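DNA alpha-glucosyltransferase (Enterobacteria phage T4, PDB 1Y6F) belongs to the GT-B clan of glycosyltransferases, built from two domains that each carry a parallel beta sheet. Local coordinates at residues Phe141-Asn146 with Gln305-Tyr310; Ile82-Pro87 with Tyr115-Ser120. All coordinates share one frame; numbering follows the deposited sequence.

Contact 1: residues Phe141-Asn146 with Gln305-Tyr310; sequences FSHSDN and QRSLEY. With UPG (uridine-5'-diphosphate-glucose), chain E.
His143 and Ser307 meet through polar atoms, with ND1 of His143 2.8 Å from OG of Ser307 in a hydrogen bond that either group could donate. The serine oxygen lies in the plane of the imidazole, at its edge. NE2 of the same ring gives a weak hydrogen bond to O6' of uridine-5'-diphosphate-glucose (2.9 Å), so both ring nitrogens have partners, which probably limits rotation of the imidazole. Farther along, Asp145 N points almost straight at OE1 of Gln305 (2.9 Å, 172° at the hydrogen), within the plane of that carbonyl. Gln305 reaches it with an extended chain, CG anti to the backbone N (chi1 -167°). Its NE2 also donates to OD2 of Asp145 at 3.2 Å, arriving from above the carboxylate plane, although the Asp145 side chain is poorly ordered. A water between the two backbones is held by three hydrogen bonds, giving one to His143 O and accepting from Gln305 N (2.7 Å) and Ser307 N. Ser144 OG accepts from Asn146 N in an ST turn and is also hydrogen-bonded to the backbone O of Lys302. The contact ties the loop between strand 139-142 and helix 148-157 to the loop that leads through the N-cap Glu309 into helix 310-317.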
loop_
_atom_site.group_PDB
_atom_site.type_symbol
_atom_site.label_atom_id
_atom_site.label_comp_id
_atom_site.label_asym_id
_atom_site.label_seq_id
_atom_site.Cartn_x
_atom_site.Cartn_y
_atom_site.Cartn_z
ATOM N N PHE C 141 14.097 -7.634 -4.566
ATOM C CA PHE C 141 13.151 -6.843 -5.356
ATOM C C PHE C 141 13.096 -5.444 -4.769
ATOM O O PHE C 141 13.425 -5.261 -3.601
ATOM C CB PHE C 141 11.727 -7.419 -5.288
ATOM C CG PHE C 141 11.555 -8.765 -5.938
ATOM C CD1 PHE C 141 11.627 -9.928 -5.189
ATOM C CD2 PHE C 141 11.278 -8.866 -7.295
ATOM C CE1 PHE C 141 11.416 -11.172 -5.776
ATOM C CE2 PHE C 141 11.069 -10.099 -7.896
ATOM C CZ PHE C 141 11.137 -11.260 -7.131
ATOM N N SER C 142 12.676 -4.466 -5.574
ATOM C CA SER C 142 12.502 -3.075 -5.120
ATOM C C SER C 142 11.447 -2.447 -6.023
ATOM O O SER C 142 11.110 -3.010 -7.070
ATOM C CB SER C 142 13.798 -2.272 -5.231
ATOM O OG SER C 142 14.091 -1.973 -6.591
ATOM N N HIS C 143 10.915 -1.294 -5.623
ATOM C CA HIS C 143 9.900 -0.618 -6.429
ATOM C C HIS C 143 10.473 0.124 -7.639
ATOM O O HIS C 143 9.735 0.450 -8.568
ATOM C CB HIS C 143 9.117 0.398 -5.583
ATOM C CG HIS C 143 8.114 -0.224 -4.669
ATOM N ND1 HIS C 143 7.021 -0.925 -5.131
ATOM C CD2 HIS C 143 8.063 -0.289 -3.318
ATOM C CE1 HIS C 143 6.344 -1.400 -4.103
ATOM N NE2 HIS C 143 6.955 -1.029 -2.993
ATOM N N SER C 144 11.773 0.399 -7.636
ATOM C CA SER C 144 12.352 1.149 -8.748
ATOM C C SER C 144 13.849 0.989 -8.953
ATOM O O SER C 144 14.626 1.076 -8.005
ATOM C CB SER C 144 12.049 2.638 -8.565
ATOM O OG SER C 144 12.732 3.413 -9.534
ATOM N N ASP C 145 14.257 0.784 -10.201
ATOM C CA ASP C 145 15.679 0.642 -10.502
ATOM C C ASP C 145 16.412 1.944 -10.184
ATOM O O ASP C 145 17.619 1.939 -9.919
ATOM C CB ASP C 145 15.884 0.277 -11.972
ATOM C CG ASP C 145 15.290 -1.075 -12.328
ATOM O OD1 ASP C 145 15.568 -2.064 -11.608
ATOM O OD2 ASP C 145 14.549 -1.148 -13.334
ATOM N N ASN C 146 15.671 3.050 -10.190
ATOM C CA ASN C 146 16.240 4.366 -9.905
ATOM C C ASN C 146 15.834 4.909 -8.542
ATOM O O ASN C 146 16.020 6.091 -8.253
ATOM C CB ASN C 146 15.867 5.361 -11.022
ATOM C CG ASN C 146 16.576 5.043 -12.335
ATOM O OD1 ASN C 146 17.793 5.178 -12.435
ATOM N ND2 ASN C 146 15.820 4.594 -13.336
ATOM N N GLN C 305 8.138 3.466 -10.983
ATOM C CA GLN C 305 8.376 2.657 -12.162
ATOM C C GLN C 305 7.037 2.099 -12.629
ATOM O O GLN C 305 6.441 2.634 -13.560
ATOM C CB GLN C 305 9.380 1.525 -11.854
ATOM C CG GLN C 305 9.913 0.850 -13.118
ATOM C CD GLN C 305 11.228 0.121 -12.903
ATOM O OE1 GLN C 305 12.109 0.611 -12.185
ATOM N NE2 GLN C 305 11.377 -1.049 -13.544
ATOM N N ARG C 306 6.561 1.036 -11.978
ATOM C CA ARG C 306 5.275 0.429 -12.319
ATOM C C ARG C 306 4.367 0.295 -11.091
ATOM O O ARG C 306 3.194 -0.060 -11.212
ATOM C CB ARG C 306 5.476 -0.966 -12.915
ATOM C CG ARG C 306 6.326 -1.020 -14.180
ATOM C CD ARG C 306 6.385 -2.449 -14.758
ATOM N NE ARG C 306 7.018 -3.400 -13.846
ATOM C CZ ARG C 306 6.883 -4.722 -13.933
ATOM N NH1 ARG C 306 7.498 -5.512 -13.060
ATOM N NH2 ARG C 306 6.128 -5.258 -14.889
ATOM N N SER C 307 4.903 0.601 -9.917
ATOM C CA SER C 307 4.155 0.428 -8.688
ATOM C C SER C 307 3.102 1.418 -8.256
ATOM O O SER C 307 3.384 2.556 -7.843
ATOM C CB SER C 307 5.104 0.208 -7.509
ATOM O OG SER C 307 5.613 -1.114 -7.494
ATOM N N LEU C 308 1.866 0.953 -8.341
ATOM C CA LEU C 308 0.740 1.730 -7.876
ATOM C C LEU C 308 0.675 1.233 -6.411
ATOM O O LEU C 308 1.323 0.236 -6.070
ATOM C CB LEU C 308 -0.499 1.331 -8.683
ATOM C CG LEU C 308 -1.443 2.432 -9.155
ATOM C CD1 LEU C 308 -0.653 3.644 -9.610
ATOM C CD2 LEU C 308 -2.324 1.895 -10.274
ATOM N N GLU C 309 -0.057 1.925 -5.543
ATOM C CA GLU C 309 -0.177 1.523 -4.138
ATOM C C GLU C 309 -1.503 0.814 -3.872
ATOM O O GLU C 309 -2.449 0.961 -4.643
ATOM C CB GLU C 309 -0.070 2.750 -3.236
ATOM C CG GLU C 309 1.356 3.210 -3.004
ATOM C CD GLU C 309 1.450 4.667 -2.581
ATOM O OE1 GLU C 309 1.572 5.538 -3.469
ATOM O OE2 GLU C 309 1.393 4.943 -1.366
ATOM N N TYR C 310 -1.587 0.047 -2.789
ATOM C CA TYR C 310 -2.841 -0.643 -2.492
ATOM C C TYR C 310 -4.035 0.298 -2.395
ATOM O O TYR C 310 -5.140 -0.061 -2.823
ATOM C CB TYR C 310 -2.728 -1.477 -1.211
ATOM C CG TYR C 310 -1.919 -2.720 -1.441
ATOM C CD1 TYR C 310 -0.619 -2.842 -0.948
ATOM C CD2 TYR C 310 -2.424 -3.743 -2.231
ATOM C CE1 TYR C 310 0.162 -3.954 -1.245
ATOM C CE2 TYR C 310 -1.665 -4.853 -2.533
ATOM C CZ TYR C 310 -0.375 -4.959 -2.043
ATOM O OH TYR C 310 0.357 -6.076 -2.357
HETATM N N1 UPG E . -4.988 0.689 5.492
HETATM C C2 UPG E . -5.911 0.244 6.414
HETATM N N3 UPG E . -6.077 1.061 7.502
HETATM C C4 UPG E . -5.435 2.254 7.748
HETATM C C5 UPG E . -4.518 2.659 6.731
HETATM C C6 UPG E . -4.333 1.882 5.663
HETATM O O2 UPG E . -6.539 -0.792 6.276
HETATM O O4 UPG E . -5.644 2.841 8.805
HETATM C C1C UPG E . -4.702 -0.177 4.344
HETATM C C2C UPG E . -4.993 0.414 2.967
HETATM O O2C UPG E . -6.336 0.171 2.615
HETATM C C3C UPG E . -4.022 -0.390 2.104
HETATM C C4C UPG E . -2.803 -0.499 3.009
HETATM O O4C UPG E . -3.318 -0.448 4.364
HETATM O O3C UPG E . -4.547 -1.690 1.859
HETATM C C5C UPG E . -1.768 0.587 2.826
HETATM O O5C UPG E . -0.985 0.306 1.676
HETATM P PA UPG E . -0.532 1.441 0.661
HETATM O O1A UPG E . 0.429 0.800 -0.259
HETATM O O2A UPG E . -1.753 2.082 0.107
HETATM O O3A UPG E . 0.223 2.543 1.598
HETATM P PB UPG E . 1.565 2.417 2.517
HETATM O O1B UPG E . 2.367 3.641 2.301
HETATM O O2B UPG E . 1.112 2.087 3.882
HETATM O O3B UPG E . 2.334 1.171 1.879
HETATM C "C1'" UPG E . 3.786 1.005 1.743
HETATM C "C2'" UPG E . 4.468 1.967 0.768
HETATM C "C3'" UPG E . 3.763 1.824 -0.586
HETATM C "C4'" UPG E . 3.880 0.370 -1.083
HETATM C "C5'" UPG E . 3.422 -0.635 -0.003
HETATM C "C6'" UPG E . 3.772 -2.074 -0.348
HETATM O "O2'" UPG E . 4.403 3.302 1.246
HETATM O "O3'" UPG E . 4.324 2.717 -1.539
HETATM O "O4'" UPG E . 3.075 0.209 -2.244
HETATM O "O5'" UPG E . 4.031 -0.344 1.290
HETATM O "O6'" UPG E . 4.769 -2.149 -1.365
HETATM O O HOH W 1 7.147 1.782 -9.152
#

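Contact 2: residues Ile82-Pro87 with Tyr115-Ser120; sequences IINSVP and YQHDHS. With UPG (uridine-5'-diphosphate-glucose), chain E; nucleotides of chain A.
Tyr115 N donates a backbone hydrogen bond to Ile83 O (3.2 Å), joining strands 80-85 and 111-115. Past this bond the chains are bridged by a water that accepts from His117 N at 3.0 Å and lies 2.7 Å from Asn84 O. Apolar contact is made by Ile82, whose CG2 branch stands 3.9 Å from CD2 of Tyr115, the two side chains crossing at a slant. The Asn84 side chain runs alongside that of Tyr115 and points the same way, its amide turned 46° from the phenol ring; Phe141 stacks on this tyrosine. Both strands belong to the seven-stranded parallel sheet of a Rossmann-like domain, one of the two that make up a GT-B fold, and the loop after strand 111-115 carries histidines from the C-terminal edge of the sheet to the bound uridine-5'-diphosphate-glucose. Two rings of this loop make polar contacts to the ligand. ND1 of His117 is hydrogen-bonded to O6' at 3.2 Å, while CD2, on another part of its edge, lies 3.2 Å from Asn84 O, in the ring plane. NE2 of His119 is hydrogen-bonded to O3', 2.5 Å away and in the plane of the ring; either could be the donor. At the end of the loop Ser120, N-cap of helix 121-124, packs with OG 3.7 Å from C4' of DC5 of chain A.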
loop_
_atom_site.group_PDB
_atom_site.type_symbol
_atom_site.label_atom_id
_atom_site.label_comp_id
_atom_site.label_asym_id
_atom_site.label_seq_id
_atom_site.Cartn_x
_atom_site.Cartn_y
_atom_site.Cartn_z
ATOM N N ILE C 82 10.622 -15.701 2.503
ATOM C CA ILE C 82 10.402 -14.370 1.984
ATOM C C ILE C 82 10.353 -13.359 3.123
ATOM O O ILE C 82 9.427 -13.372 3.926
ATOM C CB ILE C 82 9.079 -14.348 1.215
ATOM C CG1 ILE C 82 9.208 -15.204 -0.044
ATOM C CG2 ILE C 82 8.680 -12.946 0.894
ATOM C CD1 ILE C 82 7.930 -15.286 -0.851
ATOM N N ILE C 83 11.355 -12.489 3.197
ATOM C CA ILE C 83 11.407 -11.470 4.242
ATOM C C ILE C 83 10.924 -10.135 3.675
ATOM O O ILE C 83 11.531 -9.597 2.747
ATOM C CB ILE C 83 12.837 -11.332 4.762
ATOM C CG1 ILE C 83 13.346 -12.703 5.211
ATOM C CG2 ILE C 83 12.896 -10.338 5.899
ATOM C CD1 ILE C 83 14.762 -12.684 5.794
ATOM N N ASN C 84 9.827 -9.602 4.217
ATOM C CA ASN C 84 9.275 -8.336 3.723
ATOM C C ASN C 84 9.610 -7.095 4.546
ATOM O O ASN C 84 9.372 -5.966 4.114
ATOM C CB ASN C 84 7.751 -8.444 3.567
ATOM C CG ASN C 84 7.344 -9.397 2.453
ATOM O OD1 ASN C 84 7.723 -9.217 1.300
ATOM N ND2 ASN C 84 6.570 -10.412 2.796
ATOM N N SER C 85 10.176 -7.297 5.724
ATOM C CA SER C 85 10.516 -6.181 6.589
ATOM C C SER C 85 11.561 -6.669 7.573
ATOM O O SER C 85 11.601 -7.863 7.881
ATOM C CB SER C 85 9.266 -5.707 7.335
ATOM O OG SER C 85 8.754 -6.716 8.198
ATOM N N VAL C 86 12.409 -5.758 8.051
ATOM C CA VAL C 86 13.461 -6.109 9.019
ATOM C C VAL C 86 13.313 -5.259 10.289
ATOM O O VAL C 86 12.797 -4.146 10.235
ATOM C CB VAL C 86 14.862 -5.902 8.409
ATOM C CG1 VAL C 86 15.006 -6.751 7.166
ATOM C CG2 VAL C 86 15.086 -4.434 8.069
ATOM N N PRO C 87 13.775 -5.765 11.443
ATOM C CA PRO C 87 13.657 -5.012 12.702
ATOM C C PRO C 87 13.905 -3.511 12.580
ATOM O O PRO C 87 14.794 -3.061 11.848
ATOM C CB PRO C 87 14.656 -5.708 13.627
ATOM C CG PRO C 87 15.643 -6.304 12.676
ATOM C CD PRO C 87 14.770 -6.840 11.578
ATOM N N TYR C 115 12.150 -8.583 -0.234
ATOM C CA TYR C 115 11.414 -7.508 -0.874
ATOM C C TYR C 115 11.670 -6.257 -0.061
ATOM O O TYR C 115 11.605 -6.285 1.172
ATOM C CB TYR C 115 9.905 -7.787 -0.875
ATOM C CG TYR C 115 9.421 -8.770 -1.915
ATOM C CD1 TYR C 115 8.891 -8.332 -3.120
ATOM C CD2 TYR C 115 9.449 -10.137 -1.672
ATOM C CE1 TYR C 115 8.391 -9.226 -4.050
ATOM C CE2 TYR C 115 8.949 -11.043 -2.602
ATOM C CZ TYR C 115 8.417 -10.582 -3.786
ATOM O OH TYR C 115 7.887 -11.484 -4.692
ATOM N N GLN C 116 11.987 -5.169 -0.751
ATOM C CA GLN C 116 12.211 -3.890 -0.098
ATOM C C GLN C 116 11.001 -3.053 -0.500
ATOM O O GLN C 116 10.866 -2.674 -1.659
ATOM C CB GLN C 116 13.513 -3.244 -0.588
ATOM C CG GLN C 116 13.721 -1.835 -0.064
ATOM C CD GLN C 116 13.417 -1.709 1.433
ATOM O OE1 GLN C 116 14.125 -2.266 2.284
ATOM N NE2 GLN C 116 12.348 -0.977 1.757
ATOM N N HIS C 117 10.123 -2.778 0.463
ATOM C CA HIS C 117 8.893 -2.024 0.212
ATOM C C HIS C 117 8.919 -0.516 0.434
ATOM O O HIS C 117 7.950 0.163 0.122
ATOM C CB HIS C 117 7.778 -2.621 1.056
ATOM C CG HIS C 117 7.499 -4.054 0.739
ATOM N ND1 HIS C 117 6.743 -4.438 -0.345
ATOM C CD2 HIS C 117 7.876 -5.195 1.361
ATOM C CE1 HIS C 117 6.658 -5.756 -0.376
ATOM N NE2 HIS C 117 7.338 -6.240 0.648
ATOM N N ASP C 118 10.016 0.008 0.970
ATOM C CA ASP C 118 10.127 1.440 1.235
ATOM C C ASP C 118 10.640 2.243 0.045
ATOM O O ASP C 118 11.150 1.683 -0.925
ATOM C CB ASP C 118 11.026 1.652 2.440
ATOM C CG ASP C 118 10.463 1.013 3.685
ATOM O OD1 ASP C 118 11.259 0.665 4.588
ATOM O OD2 ASP C 118 9.218 0.866 3.756
ATOM N N HIS C 119 10.509 3.563 0.127
ATOM C CA HIS C 119 10.924 4.444 -0.960
ATOM C C HIS C 119 12.082 5.359 -0.625
ATOM O O HIS C 119 13.185 5.187 -1.128
ATOM C CB HIS C 119 9.750 5.310 -1.396
ATOM C CG HIS C 119 8.569 4.529 -1.869
ATOM N ND1 HIS C 119 8.604 3.738 -2.997
ATOM C CD2 HIS C 119 7.317 4.416 -1.368
ATOM C CE1 HIS C 119 7.425 3.168 -3.169
ATOM N NE2 HIS C 119 6.626 3.564 -2.196
ATOM N N SER C 120 11.809 6.346 0.219
ATOM C CA SER C 120 12.801 7.334 0.625
ATOM C C SER C 120 13.918 6.793 1.520
ATOM O O SER C 120 13.685 5.936 2.379
ATOM C CB SER C 120 12.092 8.493 1.336
ATOM O OG SER C 120 13.012 9.451 1.828
HETATM N N1 UPG E . -4.988 0.689 5.492
HETATM C C2 UPG E . -5.911 0.244 6.414
HETATM N N3 UPG E . -6.077 1.061 7.502
HETATM C C4 UPG E . -5.435 2.254 7.748
HETATM C C5 UPG E . -4.518 2.659 6.731
HETATM C C6 UPG E . -4.333 1.882 5.663
HETATM O O2 UPG E . -6.539 -0.792 6.276
HETATM O O4 UPG E . -5.644 2.841 8.805
HETATM C C1C UPG E . -4.702 -0.177 4.344
HETATM C C2C UPG E . -4.993 0.414 2.967
HETATM O O2C UPG E . -6.336 0.171 2.615
HETATM C C3C UPG E . -4.022 -0.390 2.104
HETATM C C4C UPG E . -2.803 -0.499 3.009
HETATM O O4C UPG E . -3.318 -0.448 4.364
HETATM O O3C UPG E . -4.547 -1.690 1.859
HETATM C C5C UPG E . -1.768 0.587 2.826
HETATM O O5C UPG E . -0.985 0.306 1.676
HETATM P PA UPG E . -0.532 1.441 0.661
HETATM O O1A UPG E . 0.429 0.800 -0.259
HETATM O O2A UPG E . -1.753 2.082 0.107
HETATM O O3A UPG E . 0.223 2.543 1.598
HETATM P PB UPG E . 1.565 2.417 2.517
HETATM O O1B UPG E . 2.367 3.641 2.301
HETATM O O2B UPG E . 1.112 2.087 3.882
HETATM O O3B UPG E . 2.334 1.171 1.879
HETATM C "C1'" UPG E . 3.786 1.005 1.743
HETATM C "C2'" UPG E . 4.468 1.967 0.768
HETATM C "C3'" UPG E . 3.763 1.824 -0.586
HETATM C "C4'" UPG E . 3.880 0.370 -1.083
HETATM C "C5'" UPG E . 3.422 -0.635 -0.003
HETATM C "C6'" UPG E . 3.772 -2.074 -0.348
HETATM O "O2'" UPG E . 4.403 3.302 1.246
HETATM O "O3'" UPG E . 4.324 2.717 -1.539
HETATM O "O4'" UPG E . 3.075 0.209 -2.244
HETATM O "O5'" UPG E . 4.031 -0.344 1.290
HETATM O "O6'" UPG E . 4.769 -2.149 -1.365
ATOM P P DC A 5 8.707 13.888 0.232
ATOM O OP1 DC A 5 8.998 13.063 -0.983
ATOM O OP2 DC A 5 7.336 14.421 0.461
ATOM O "O5'" DC A 5 9.166 13.127 1.557
ATOM C "C5'" DC A 5 10.502 12.653 1.696
ATOM C "C4'" DC A 5 10.704 12.059 3.070
ATOM O "O4'" DC A 5 10.961 13.095 4.050
ATOM C "C3'" DC A 5 9.511 11.257 3.593
ATOM O "O3'" DC A 5 9.957 10.032 4.163
ATOM C "C2'" DC A 5 8.931 12.143 4.682
ATOM C "C1'" DC A 5 10.169 12.850 5.197
ATOM N N1 DC A 5 9.914 14.136 5.865
ATOM C C2 DC A 5 10.489 14.362 7.114
ATOM O O2 DC A 5 11.203 13.481 7.606
ATOM N N3 DC A 5 10.253 15.532 7.754
ATOM C C4 DC A 5 9.471 16.456 7.186
ATOM N N4 DC A 5 9.259 17.593 7.851
ATOM C C5 DC A 5 8.873 16.253 5.908
ATOM C C6 DC A 5 9.123 15.089 5.286
HETATM O O HOH W 2 10.760 -3.834 3.160
#

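Overall arrangement
The centres of the two contacts lie about 12 Å apart, and they come in series along the chain: contact 2 closes before contact 1 opens. They share one parallel sheet, in which strands 80-85, 111-115 and 139-142 are consecutive neighbours. A probable hydrogen bond from Gln116 N to Phe141 O (3.2 Å) links them, and His143 CD2 packs against His119 CE1 at 3.5 Å. Contact 2 stays within this sheet and its loops, whereas contact 1 reaches across to the loop that follows strand 290-295 of the second sheet. Both touch uridine-5'-diphosphate-glucose, consistent with a GT-B enzyme that holds its ligand in the cleft between two domains.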